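Local coordinates for nitrogenase molybdenum-iron protein alpha chain (Clostridium pasteurianum, PDB 4WES), which forms, with the beta chain, the nitrogenase component that reduces dinitrogen to ammonia, housing the iron-molybdenum cofactor and sharing the [8Fe-7S] cluster, at residues 37-42 against 440-445; 208-213 against 232-237; 285-290 against 489-494; 296-301 against 420-425. All blocks are in the same frame, centred on the assembly; numbering follows the deposited sequence. Where two conformers were deposited one is given.

Contact 1: residues 37-42 against 440-445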
loop_
_atom_site.group_PDB
_atom_site.type_symbol
_atom_site.label_atom_id
_atom_site.label_comp_id
_atom_site.label_asym_id
_atom_site.label_seq_id
_atom_site.Cartn_x
_atom_site.Cartn_y
_atom_site.Cartn_z
ATOM N N ILE A 37 15.636 -44.545 23.695
ATOM C CA ILE A 37 15.764 -43.931 22.384
ATOM C C ILE A 37 17.244 -43.676 22.134
ATOM O O ILE A 37 18.039 -43.549 23.087
ATOM C CB ILE A 37 14.914 -42.638 22.286
ATOM C CG1 ILE A 37 14.622 -42.242 20.823
ATOM C CG2 ILE A 37 15.547 -41.478 23.068
ATOM C CD1 ILE A 37 13.529 -41.207 20.683
ATOM N N VAL A 38 17.607 -43.548 20.864
ATOM C CA VAL A 38 18.904 -43.038 20.438
ATOM C C VAL A 38 18.707 -41.565 20.111
ATOM O O VAL A 38 17.794 -41.215 19.378
ATOM C CB VAL A 38 19.468 -43.811 19.231
ATOM C CG1 VAL A 38 20.824 -43.222 18.829
ATOM C CG2 VAL A 38 19.612 -45.284 19.561
ATOM N N ALA A 39 19.565 -40.703 20.668
ATOM C CA ALA A 39 19.458 -39.264 20.484
ATOM C C ALA A 39 20.843 -38.640 20.535
ATOM O O ALA A 39 21.806 -39.269 20.995
ATOM C CB ALA A 39 18.570 -38.673 21.560
ATOM N N ASN A 40 20.949 -37.397 20.076
ATOM C CA ASN A 40 22.207 -36.664 20.142
ATOM C C ASN A 40 23.351 -37.388 19.461
ATOM O O ASN A 40 24.474 -37.412 19.942
ATOM C CB ASN A 40 22.527 -36.315 21.610
ATOM C CG ASN A 40 23.728 -35.379 21.767
ATOM O OD1 ASN A 40 24.509 -35.514 22.761
ATOM N ND2 ASN A 40 23.889 -34.472 20.873
ATOM N N THR A 41 23.056 -37.972 18.301
ATOM C CA THR A 41 24.071 -38.519 17.411
ATOM C C THR A 41 24.105 -37.676 16.151
ATOM O O THR A 41 23.267 -36.802 15.923
ATOM C CB THR A 41 23.812 -39.987 17.078
ATOM O OG1 THR A 41 22.611 -40.100 16.329
ATOM C CG2 THR A 41 23.696 -40.857 18.332
ATOM N N ARG A 42 25.071 -37.944 15.281
ATOM C CA ARG A 42 25.241 -37.165 14.076
ATOM C C ARG A 42 24.000 -37.244 13.183
ATOM O O ARG A 42 23.223 -38.205 13.208
ATOM C CB ARG A 42 26.481 -37.622 13.298
ATOM C CG ARG A 42 26.344 -38.982 12.644
ATOM C CD ARG A 42 27.485 -39.236 11.681
ATOM N NE ARG A 42 28.722 -39.559 12.348
ATOM C CZ ARG A 42 29.819 -39.993 11.731
ATOM N NH1 ARG A 42 29.827 -40.147 10.414
ATOM N NH2 ARG A 42 30.906 -40.275 12.434
ATOM N N LEU A 440 7.616 -41.457 19.325
ATOM C CA LEU A 440 8.643 -40.453 19.436
ATOM C C LEU A 440 9.592 -40.601 18.261
ATOM O O LEU A 440 9.994 -41.710 17.928
ATOM C CB LEU A 440 9.401 -40.627 20.750
ATOM C CG LEU A 440 8.540 -40.302 21.975
ATOM C CD1 LEU A 440 7.788 -41.498 22.508
ATOM C CD2 LEU A 440 9.280 -39.554 23.070
ATOM N N ILE A 441 9.957 -39.452 17.663
ATOM C CA ILE A 441 10.866 -39.451 16.514
ATOM C C ILE A 441 11.962 -38.400 16.740
ATOM O O ILE A 441 11.721 -37.189 16.684
ATOM C CB ILE A 441 10.146 -39.138 15.186
ATOM C CG1 ILE A 441 8.951 -40.084 14.951
ATOM C CG2 ILE A 441 11.159 -39.223 14.057
ATOM C CD1 ILE A 441 8.110 -39.700 13.747
ATOM N N ASP A 442 13.176 -38.864 16.969
ATOM C CA ASP A 442 14.333 -38.000 17.146
ATOM C C ASP A 442 14.908 -37.624 15.785
ATOM O O ASP A 442 15.081 -38.469 14.908
ATOM C CB ASP A 442 15.385 -38.699 18.006
ATOM C CG ASP A 442 16.632 -37.887 18.186
ATOM O OD1 ASP A 442 16.534 -36.862 18.898
ATOM O OD2 ASP A 442 17.672 -38.261 17.606
ATOM N N ASP A 443 15.244 -36.339 15.622
ATOM C CA ASP A 443 15.771 -35.821 14.357
ATOM C C ASP A 443 14.847 -36.230 13.204
ATOM O O ASP A 443 15.281 -36.719 12.158
ATOM C CB ASP A 443 17.224 -36.263 14.130
ATOM C CG ASP A 443 17.982 -35.447 13.072
ATOM O OD1 ASP A 443 17.483 -34.426 12.551
ATOM O OD2 ASP A 443 19.127 -35.897 12.736
ATOM N N MET A 444 13.563 -36.001 13.379
ATOM C CA MET A 444 12.564 -36.275 12.332
ATOM C C MET A 444 12.909 -35.552 11.065
ATOM O O MET A 444 13.114 -34.324 11.072
ATOM C CB MET A 444 11.190 -35.794 12.813
ATOM C CG MET A 444 10.086 -36.169 11.846
ATOM S SD MET A 444 8.488 -35.393 12.221
ATOM C CE MET A 444 8.820 -33.713 11.806
ATOM N N ASN A 445 12.941 -36.294 9.960
ATOM C CA ASN A 445 13.254 -35.712 8.659
ATOM C C ASN A 445 12.011 -35.604 7.794
ATOM O O ASN A 445 10.931 -36.021 8.179
ATOM C CB ASN A 445 14.391 -36.483 8.005
ATOM C CG ASN A 445 14.039 -37.921 7.770
ATOM O OD1 ASN A 445 13.003 -38.237 7.164
ATOM N ND2 ASN A 445 14.901 -38.833 8.223
HETATM O O HOH W 1 18.910 -35.580 19.202
HETATM O O HOH W 2 20.342 -37.835 17.071
HETATM O O HOH W 3 20.467 -37.798 14.263
#
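Asp442 lays its carboxylate against the backbone of Val38 and Ala39: OD2 of Asp442 comes within 3.5 Å of Ala39 CA, and Ala39 CB rests 3.8 Å from Asp442 OD1. The small methyl of alanine suits a place where a flat carboxylate lies close to the chain. With CG anti to the backbone N (chi1 178°), the aspartate reaches across to the loop, and two waters complete the link. Each accepts a backbone N-H, from Asn40 and from Thr41, and lies 2.7 Å from Asp442 OD1 and 2.8 Å from Asp442 OD2 respectively, where it can donate, although other acceptors compete for its protons. Tyr375 OH bonds OD1 and His24 ND1 bonds OD2 directly, which fixes the rotation of the carboxylate. A third water lies between Arg42 O and Asp443 OD2 and can donate to either, again with competing acceptors. On the apolar side the long arm of Ile37 extends until its CD1 lies 4.2 Å from Leu440 CB, the two side chains crossing at about a right angle. Tyr375 of helix 372-376 touches Ile37, Ala39 and Leu440, and strand 439-441, on which the second segment begins, runs between strand 25-27 and strand 361-367 of a mixed sheet.

Contact 2: residues 208-213 against 232-237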
loop_
_atom_site.group_PDB
_atom_site.type_symbol
_atom_site.label_atom_id
_atom_site.label_comp_id
_atom_site.label_asym_id
_atom_site.label_seq_id
_atom_site.Cartn_x
_atom_site.Cartn_y
_atom_site.Cartn_z
ATOM N N TYR A 208 13.348 -13.705 48.970
ATOM C CA TYR A 208 12.567 -14.502 48.034
ATOM C C TYR A 208 13.077 -14.434 46.605
ATOM O O TYR A 208 12.305 -14.280 45.656
ATOM C CB TYR A 208 11.105 -14.099 48.083
ATOM C CG TYR A 208 10.538 -14.091 49.491
ATOM C CD1 TYR A 208 10.509 -15.241 50.266
ATOM C CD2 TYR A 208 10.062 -12.928 50.039
ATOM C CE1 TYR A 208 9.993 -15.231 51.550
ATOM C CE2 TYR A 208 9.568 -12.897 51.320
ATOM C CZ TYR A 208 9.540 -14.049 52.067
ATOM O OH TYR A 208 9.014 -13.986 53.331
ATOM N N SER A 209 14.385 -14.551 46.456
ATOM C CA SER A 209 15.027 -14.405 45.156
ATOM C C SER A 209 15.089 -15.723 44.396
ATOM O O SER A 209 15.540 -16.746 44.913
ATOM C CB SER A 209 16.435 -13.825 45.304
ATOM O OG SER A 209 16.432 -12.422 45.556
ATOM N N ILE A 210 14.617 -15.662 43.156
ATOM C CA ILE A 210 14.647 -16.798 42.243
ATOM C C ILE A 210 15.301 -16.337 40.935
ATOM O O ILE A 210 15.294 -15.168 40.594
ATOM C CB ILE A 210 13.221 -17.334 41.980
ATOM C CG1 ILE A 210 12.351 -16.324 41.252
ATOM C CG2 ILE A 210 12.611 -17.769 43.291
ATOM C CD1 ILE A 210 12.442 -16.449 39.725
ATOM N N ASN A 211 15.818 -17.310 40.182
ATOM C CA ASN A 211 16.190 -17.086 38.786
ATOM C C ASN A 211 15.327 -17.970 37.900
ATOM O O ASN A 211 14.975 -19.070 38.294
ATOM C CB ASN A 211 17.615 -17.486 38.487
ATOM C CG ASN A 211 18.662 -16.695 39.248
ATOM O OD1 ASN A 211 18.521 -15.488 39.494
ATOM N ND2 ASN A 211 19.718 -17.415 39.667
ATOM N N VAL A 212 15.012 -17.479 36.695
ATOM C CA VAL A 212 14.453 -18.330 35.664
ATOM C C VAL A 212 15.551 -18.672 34.673
ATOM O O VAL A 212 16.081 -17.801 33.991
ATOM C CB VAL A 212 13.245 -17.726 34.956
ATOM C CG1 VAL A 212 12.612 -18.755 34.008
ATOM C CG2 VAL A 212 12.214 -17.222 35.947
ATOM N N LEU A 213 15.952 -19.932 34.667
ATOM C CA LEU A 213 17.038 -20.407 33.819
ATOM C C LEU A 213 16.497 -21.032 32.525
ATOM O O LEU A 213 15.543 -21.828 32.569
ATOM C CB LEU A 213 17.875 -21.456 34.535
ATOM C CG LEU A 213 18.609 -21.054 35.823
ATOM C CD1 LEU A 213 19.520 -22.186 36.257
ATOM C CD2 LEU A 213 19.358 -19.748 35.665
ATOM N N ILE A 232 3.024 -12.415 43.207
ATOM C CA ILE A 232 3.020 -13.302 44.358
ATOM C C ILE A 232 3.999 -12.790 45.427
ATOM O O ILE A 232 3.770 -12.985 46.649
ATOM C CB ILE A 232 3.352 -14.728 43.917
ATOM C CG1 ILE A 232 2.199 -15.268 43.061
ATOM C CG2 ILE A 232 3.603 -15.601 45.122
ATOM C CD1 ILE A 232 2.535 -16.518 42.287
ATOM N N GLY A 233 5.082 -12.154 44.978
ATOM C CA GLY A 233 6.050 -11.574 45.912
ATOM C C GLY A 233 7.480 -12.020 45.724
ATOM O O GLY A 233 8.339 -11.628 46.527
ATOM N N TYR A 234 7.772 -12.805 44.706
ATOM C CA TYR A 234 9.155 -13.176 44.442
ATOM C C TYR A 234 9.947 -12.012 43.886
ATOM O O TYR A 234 9.396 -11.115 43.216
ATOM C CB TYR A 234 9.218 -14.331 43.437
ATOM C CG TYR A 234 8.599 -15.614 43.969
ATOM C CD1 TYR A 234 9.269 -16.401 44.913
ATOM C CD2 TYR A 234 7.343 -16.031 43.550
ATOM C CE1 TYR A 234 8.717 -17.563 45.418
ATOM C CE2 TYR A 234 6.777 -17.185 44.048
ATOM C CZ TYR A 234 7.451 -17.948 44.987
ATOM O OH TYR A 234 6.912 -19.101 45.483
ATOM N N HIS A 235 11.253 -12.052 44.106
ATOM C CA HIS A 235 12.170 -11.186 43.439
ATOM C C HIS A 235 12.769 -12.006 42.297
ATOM O O HIS A 235 13.434 -13.011 42.552
ATOM C CB HIS A 235 13.297 -10.725 44.374
ATOM C CG HIS A 235 14.332 -9.930 43.659
ATOM N ND1 HIS A 235 15.643 -10.346 43.519
ATOM C CD2 HIS A 235 14.237 -8.751 43.013
ATOM C CE1 HIS A 235 16.313 -9.448 42.821
ATOM N NE2 HIS A 235 15.485 -8.468 42.507
ATOM N N VAL A 236 12.564 -11.567 41.051
ATOM C CA VAL A 236 13.132 -12.272 39.928
ATOM C C VAL A 236 14.541 -11.732 39.709
ATOM O O VAL A 236 14.749 -10.729 39.026
ATOM C CB VAL A 236 12.268 -12.211 38.655
ATOM C CG1 VAL A 236 12.880 -13.069 37.568
ATOM C CG2 VAL A 236 10.848 -12.645 38.955
ATOM N N ASN A 237 15.497 -12.407 40.336
ATOM C CA ASN A 237 16.874 -11.909 40.347
ATOM C C ASN A 237 17.481 -11.828 38.951
ATOM O O ASN A 237 18.119 -10.852 38.596
ATOM C CB ASN A 237 17.693 -12.827 41.263
ATOM C CG ASN A 237 19.137 -12.435 41.327
ATOM O OD1 ASN A 237 19.488 -11.353 41.800
ATOM N ND2 ASN A 237 19.983 -13.283 40.792
HETATM O O HOH W 4 18.756 -11.029 44.843
#
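A parallel strand pair of a beta-alpha-beta unit brings 208-213 alongside 232-237, with helix 221-232 making the crossover between them. The backbone ladder is Tyr208 O accepting from His235 N at 2.9 Å, His235 O from Ile210 N at 3.0 Å, and Ile210 O from Asn237 N at 2.8 Å. The first donor stands 43° out of the carbonyl plane of Tyr208, whereas the other two approach nearly head-on. Entry into the second strand follows a Schellman motif: Gly233, at positive phi, ends the helix where a side chain would press on the preceding carbonyl. Ser209 and His235 share one face of the sheet, and ND1 of His235 donates to Ser209 OG at 3.0 Å. That hydroxyl is also bonded to Lys206 O, and a water donates both to it and to Asn237 OD1. Asn211 and Asn237 lie side by side; Asn237 ND2 donates to a lone pair of Asn211 OD1 at 2.9 Å and also bonds Asn251 O, while Asn211 ND2 bonds Ala252 O and Asn258 OD1. On the opposite face, that of Ile210 and Val236, the contacts between the segments are apolar. Branched Ile210 sets CD1 4.0 Å from Val236 CG1 and CG2 4.0 Å from Tyr234 CD1, with Leu229 of the crossover helix touching all three residues, while Phe303 of helix 289-303 meets the Tyr234 ring with planes about 60° apart.

Contact 3: residues 285-290 against 489-494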
loop_
_atom_site.group_PDB
_atom_site.type_symbol
_atom_site.label_atom_id
_atom_site.label_comp_id
_atom_site.label_asym_id
_atom_site.label_seq_id
_atom_site.Cartn_x
_atom_site.Cartn_y
_atom_site.Cartn_z
ATOM N N ASN A 285 7.672 -25.333 34.531
ATOM C CA ASN A 285 7.057 -25.170 33.223
ATOM C C ASN A 285 5.986 -24.115 33.322
ATOM O O ASN A 285 4.892 -24.355 33.833
ATOM C CB ASN A 285 6.468 -26.478 32.712
ATOM C CG ASN A 285 5.914 -26.298 31.318
ATOM O OD1 ASN A 285 6.229 -25.326 30.658
ATOM N ND2 ASN A 285 5.106 -27.245 30.852
ATOM N N PHE A 286 6.300 -22.947 32.780
ATOM C CA PHE A 286 5.371 -21.824 32.779
ATOM C C PHE A 286 4.462 -21.804 31.539
ATOM O O PHE A 286 3.813 -20.801 31.280
ATOM C CB PHE A 286 6.117 -20.494 32.907
ATOM C CG PHE A 286 6.673 -20.249 34.273
ATOM C CD1 PHE A 286 8.010 -20.496 34.570
ATOM C CD2 PHE A 286 5.864 -19.737 35.264
ATOM C CE1 PHE A 286 8.488 -20.264 35.855
ATOM C CE2 PHE A 286 6.364 -19.493 36.529
ATOM C CZ PHE A 286 7.677 -19.760 36.819
ATOM N N ILE A 287 4.374 -22.920 30.806
ATOM C CA ILE A 287 3.477 -22.989 29.661
ATOM C C ILE A 287 2.283 -23.899 29.989
ATOM O O ILE A 287 2.446 -25.037 30.452
ATOM C CB ILE A 287 4.250 -23.470 28.430
ATOM C CG1 ILE A 287 5.407 -22.508 28.153
ATOM C CG2 ILE A 287 3.334 -23.528 27.230
ATOM C CD1 ILE A 287 6.542 -23.063 27.332
ATOM N N GLY A 288 1.082 -23.358 29.801
ATOM C CA GLY A 288 -0.151 -24.046 30.094
ATOM C C GLY A 288 -0.630 -23.815 31.494
ATOM O O GLY A 288 0.173 -23.753 32.430
ATOM N N VAL A 289 -1.934 -23.761 31.694
ATOM C CA VAL A 289 -2.469 -23.540 33.051
ATOM C C VAL A 289 -1.945 -24.604 33.997
ATOM O O VAL A 289 -1.492 -24.299 35.105
ATOM C CB VAL A 289 -4.009 -23.579 33.043
ATOM C CG1 VAL A 289 -4.572 -23.519 34.452
ATOM C CG2 VAL A 289 -4.578 -22.411 32.245
ATOM N N ASP A 290 -2.046 -25.878 33.616
ATOM C CA ASP A 290 -1.634 -26.922 34.562
ATOM C C ASP A 290 -0.148 -26.831 34.880
ATOM O O ASP A 290 0.269 -27.017 36.026
ATOM C CB ASP A 290 -2.000 -28.323 34.051
ATOM C CG ASP A 290 -3.485 -28.601 34.041
ATOM O OD1 ASP A 290 -4.255 -27.891 34.679
ATOM O OD2 ASP A 290 -3.881 -29.572 33.392
ATOM N N PRO A 489 2.953 -13.094 24.309
ATOM C CA PRO A 489 3.507 -14.316 24.901
ATOM C C PRO A 489 2.598 -15.517 24.702
ATOM O O PRO A 489 1.374 -15.362 24.657
ATOM C CB PRO A 489 3.591 -13.954 26.395
ATOM C CG PRO A 489 2.540 -12.913 26.591
ATOM C CD PRO A 489 2.599 -12.104 25.343
ATOM N N TYR A 490 3.208 -16.702 24.636
ATOM C CA TYR A 490 2.454 -17.950 24.725
ATOM C C TYR A 490 2.668 -18.636 26.080
ATOM O O TYR A 490 1.890 -19.514 26.411
ATOM C CB TYR A 490 2.806 -18.907 23.589
ATOM C CG TYR A 490 2.187 -18.546 22.251
ATOM C CD1 TYR A 490 1.281 -17.476 22.061
ATOM C CD2 TYR A 490 2.472 -19.336 21.122
ATOM C CE1 TYR A 490 0.718 -17.213 20.834
ATOM C CE2 TYR A 490 1.868 -19.072 19.879
ATOM C CZ TYR A 490 0.978 -18.000 19.775
ATOM O OH TYR A 490 0.352 -17.689 18.567
ATOM N N ALA A 491 3.661 -18.185 26.868
ATOM C CA ALA A 491 3.818 -18.659 28.249
ATOM C C ALA A 491 2.935 -17.870 29.202
ATOM O O ALA A 491 2.480 -16.773 28.895
ATOM C CB ALA A 491 5.295 -18.524 28.657
ATOM N N GLY A 492 2.783 -18.423 30.395
ATOM C CA GLY A 492 2.016 -17.767 31.446
ATOM C C GLY A 492 0.515 -17.799 31.197
ATOM O O GLY A 492 0.030 -18.367 30.204
ATOM N N PHE A 493 -0.226 -17.179 32.109
ATOM C CA PHE A 493 -1.667 -17.229 32.031
ATOM C C PHE A 493 -2.191 -16.485 30.814
ATOM O O PHE A 493 -3.072 -16.984 30.116
ATOM C CB PHE A 493 -2.275 -16.647 33.303
ATOM C CG PHE A 493 -2.131 -17.535 34.507
ATOM C CD1 PHE A 493 -2.856 -18.701 34.631
ATOM C CD2 PHE A 493 -1.293 -17.189 35.547
ATOM C CE1 PHE A 493 -2.737 -19.499 35.758
ATOM C CE2 PHE A 493 -1.184 -17.972 36.672
ATOM C CZ PHE A 493 -1.894 -19.138 36.774
ATOM N N ARG A 494 -1.689 -15.276 30.567
ATOM C CA ARG A 494 -2.114 -14.552 29.364
ATOM C C ARG A 494 -1.665 -15.270 28.103
ATOM O O ARG A 494 -2.336 -15.170 27.046
ATOM C CB ARG A 494 -1.595 -13.125 29.339
ATOM C CG ARG A 494 -2.238 -12.313 30.423
ATOM C CD ARG A 494 -1.761 -10.895 30.402
ATOM N NE ARG A 494 -2.300 -10.169 31.536
ATOM C CZ ARG A 494 -1.855 -8.982 31.907
ATOM N NH1 ARG A 494 -0.904 -8.386 31.199
ATOM N NH2 ARG A 494 -2.364 -8.397 32.970
HETATM O O HOH W 5 1.023 -20.694 28.771
#
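Phe286 O and Gly492 N form the tight part of this contact, a 2.7 Å hydrogen bond with an N-H...O angle of 167°. The donor lies almost straight ahead of the carbonyl. Ala491 CB fits beside this bond, 3.8 Å from Phe286 O and 4.0 Å from Ile287 CG1; its short methyl lets the two backbones approach closely, and Met225 of helix 221-232 touches it too. In the conformer given, a chi1 of -59° puts CG1 of Ile287 beside its backbone N and on the side of the methyl. Both segments are turns that lead into helices. In the first, an Asx turn in which Asn285 OD1 accepts from Ile287 N precedes Gly288, the N-cap of helix 289-303. In the second, Gly492 has positive phi, a conformation easily taken by glycine, and the chain goes on into a helix. The looser side is bridged by water: one molecule receives the Gly288 N-H at 2.9 Å and donates to Tyr490 O and Gly492 O, joining three backbone groups that do not meet directly. Farther out, Tyr490 directs its ring away from Ile287, toward Tyr484 and an edge-to-face meeting with Phe499, while the Phe493 side chain, whose end turns back toward the first segment, packs on Glu319 and Ile320 of helix 306-334.

Contact 4: residues 296-301 against 420-425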
loop_
_atom_site.group_PDB
_atom_site.type_symbol
_atom_site.label_atom_id
_atom_site.label_comp_id
_atom_site.label_asym_id
_atom_site.label_seq_id
_atom_site.Cartn_x
_atom_site.Cartn_y
_atom_site.Cartn_z
ATOM N N LEU A 296 4.084 -23.008 40.297
ATOM C CA LEU A 296 3.922 -22.052 41.382
ATOM C C LEU A 296 3.741 -22.782 42.703
ATOM O O LEU A 296 4.238 -22.358 43.747
ATOM C CB LEU A 296 2.744 -21.121 41.108
ATOM C CG LEU A 296 2.909 -20.185 39.910
ATOM C CD1 LEU A 296 1.603 -19.423 39.687
ATOM C CD2 LEU A 296 4.055 -19.216 40.132
ATOM N N ARG A 297 2.989 -23.877 42.701
ATOM C CA ARG A 297 2.796 -24.652 43.915
ATOM C C ARG A 297 4.089 -25.347 44.367
ATOM O O ARG A 297 4.378 -25.408 45.563
ATOM C CB ARG A 297 1.633 -25.628 43.752
ATOM C CG ARG A 297 0.289 -24.903 43.735
ATOM C CD ARG A 297 -0.864 -25.799 43.380
ATOM N NE ARG A 297 -2.085 -25.052 43.545
ATOM C CZ ARG A 297 -3.263 -25.428 43.065
ATOM N NH1 ARG A 297 -3.361 -26.521 42.320
ATOM N NH2 ARG A 297 -4.325 -24.692 43.308
ATOM N N ASP A 298 4.903 -25.792 43.422
ATOM C CA ASP A 298 6.200 -26.382 43.786
ATOM C C ASP A 298 7.119 -25.334 44.415
ATOM O O ASP A 298 7.840 -25.608 45.382
ATOM C CB ASP A 298 6.884 -26.956 42.546
ATOM C CG ASP A 298 6.291 -28.277 42.060
ATOM O OD1 ASP A 298 5.596 -28.960 42.829
ATOM O OD2 ASP A 298 6.634 -28.663 40.932
ATOM N N MET A 299 7.115 -24.142 43.824
ATOM C CA MET A 299 7.945 -23.051 44.332
ATOM C C MET A 299 7.514 -22.717 45.759
ATOM O O MET A 299 8.351 -22.556 46.662
ATOM C CB MET A 299 7.793 -21.806 43.472
ATOM C CG MET A 299 8.394 -21.939 42.105
ATOM S SD MET A 299 8.053 -20.487 41.097
ATOM C CE MET A 299 9.080 -19.296 41.953
ATOM N N ALA A 300 6.207 -22.638 46.013
ATOM C CA ALA A 300 5.710 -22.299 47.339
ATOM C C ALA A 300 6.102 -23.383 48.347
ATOM O O ALA A 300 6.452 -23.086 49.484
ATOM C CB ALA A 300 4.205 -22.118 47.318
ATOM N N LYS A 301 6.083 -24.643 47.935
ATOM C CA LYS A 301 6.522 -25.716 48.810
ATOM C C LYS A 301 7.996 -25.565 49.199
ATOM O O LYS A 301 8.372 -25.803 50.345
ATOM C CB LYS A 301 6.282 -27.078 48.174
ATOM C CG LYS A 301 4.814 -27.488 48.149
ATOM C CD LYS A 301 4.536 -28.710 47.299
ATOM C CE LYS A 301 3.039 -28.924 47.184
ATOM N NZ LYS A 301 2.717 -30.066 46.311
ATOM N N ALA A 420 7.437 -35.607 48.188
ATOM C CA ALA A 420 6.178 -34.904 47.971
ATOM C C ALA A 420 5.937 -34.486 46.507
ATOM O O ALA A 420 4.924 -33.870 46.222
ATOM C CB ALA A 420 6.090 -33.701 48.897
ATOM N N GLY A 421 6.856 -34.812 45.597
ATOM C CA GLY A 421 6.658 -34.583 44.165
ATOM C C GLY A 421 7.338 -33.338 43.605
ATOM O O GLY A 421 7.156 -33.020 42.424
ATOM N N VAL A 422 8.145 -32.640 44.400
ATOM C CA VAL A 422 8.784 -31.438 43.908
ATOM C C VAL A 422 10.023 -31.863 43.118
ATOM O O VAL A 422 10.828 -32.654 43.628
ATOM C CB VAL A 422 9.170 -30.528 45.088
ATOM C CG1 VAL A 422 9.912 -29.297 44.603
ATOM C CG2 VAL A 422 7.938 -30.122 45.887
ATOM N N PRO A 423 10.184 -31.357 41.878
ATOM C CA PRO A 423 11.234 -31.859 40.980
ATOM C C PRO A 423 12.574 -31.152 41.236
ATOM O O PRO A 423 13.129 -30.468 40.361
ATOM C CB PRO A 423 10.680 -31.552 39.599
ATOM C CG PRO A 423 9.870 -30.302 39.812
ATOM C CD PRO A 423 9.228 -30.480 41.175
ATOM N N LEU A 424 13.064 -31.293 42.475
ATOM C CA LEU A 424 14.369 -30.758 42.848
ATOM C C LEU A 424 15.475 -31.533 42.123
ATOM O O LEU A 424 15.601 -32.750 42.265
ATOM C CB LEU A 424 14.557 -30.806 44.364
ATOM C CG LEU A 424 13.926 -29.665 45.139
ATOM C CD1 LEU A 424 13.702 -30.023 46.579
ATOM C CD2 LEU A 424 14.782 -28.405 45.049
ATOM N N SER A 425 16.272 -30.797 41.370
ATOM C CA SER A 425 17.390 -31.356 40.603
ATOM C C SER A 425 16.971 -32.575 39.816
ATOM O O SER A 425 17.703 -33.539 39.730
ATOM C CB SER A 425 18.567 -31.641 41.549
ATOM O OG SER A 425 18.848 -30.457 42.292
HETATM O O HOH W 6 4.695 -31.423 42.316
#
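Helix 289-303 presents one turn to the loop that follows helix 411-419, and the two backbones come nearest at Asp298 and Val422, whose CA atoms lie 5.7 Å apart. Asp298 carries its carboxylate to the loop: OD2 lies 3.2 Å from Pro423 CD, a close approach to a carbon that its neighbouring nitrogen probably makes slightly positive. OD1 of Asp298 faces Val422 CG2 at 4.0 Å and accepts from a water at 2.7 Å; that water also donates to Gly421 O, so the carboxylate and the loop carbonyl, both acceptors, are reconciled through a shared donor. One turn later Lys301 is extended beyond CG, and its methylenes do the packing. Lys301 CD lies 3.9 Å from Val422 CG2, with the two side chains crossing at a slant. A long aliphatic stem suits this rim, since it can cover the valine while its charged end stays near the surface. Val422 also rests on Leu417 and on Ile282 of strand 281-283, and Pro423 bonds to Lys283 through its backbone. The loop has two recognisable turns: a Schellman motif closing helix 411-419 at Gly421, whose positive phi would jam a side chain against the preceding carbonyl, and an inverse gamma turn centred on Pro423.

Overall arrangement
Contacts 2, 3 and 4 lie near one another: contact 4 touches both of the others, while contacts 2 and 3 stay about 5 Å apart at their nearest atoms. Contact 1 stands apart, with its centre about 35 Å from that of contact 2 and on the opposite side of the chain's centre. Contacts 3 and 4 share helix 289-303: contact 3 holds its start, and contact 4 engages a later turn. That later turn also meets contact 2, where Tyr234 OH packs 3.5 Å from Met299 CB. Contact 3 comes closest to the iron-molybdenum cofactor, the side chain of Ile287 being about 7 Å from the cluster and about 9 Å from that of its ligand Cys262. In contact 1 the side chain of Asp442 lies about 12 Å from the cluster.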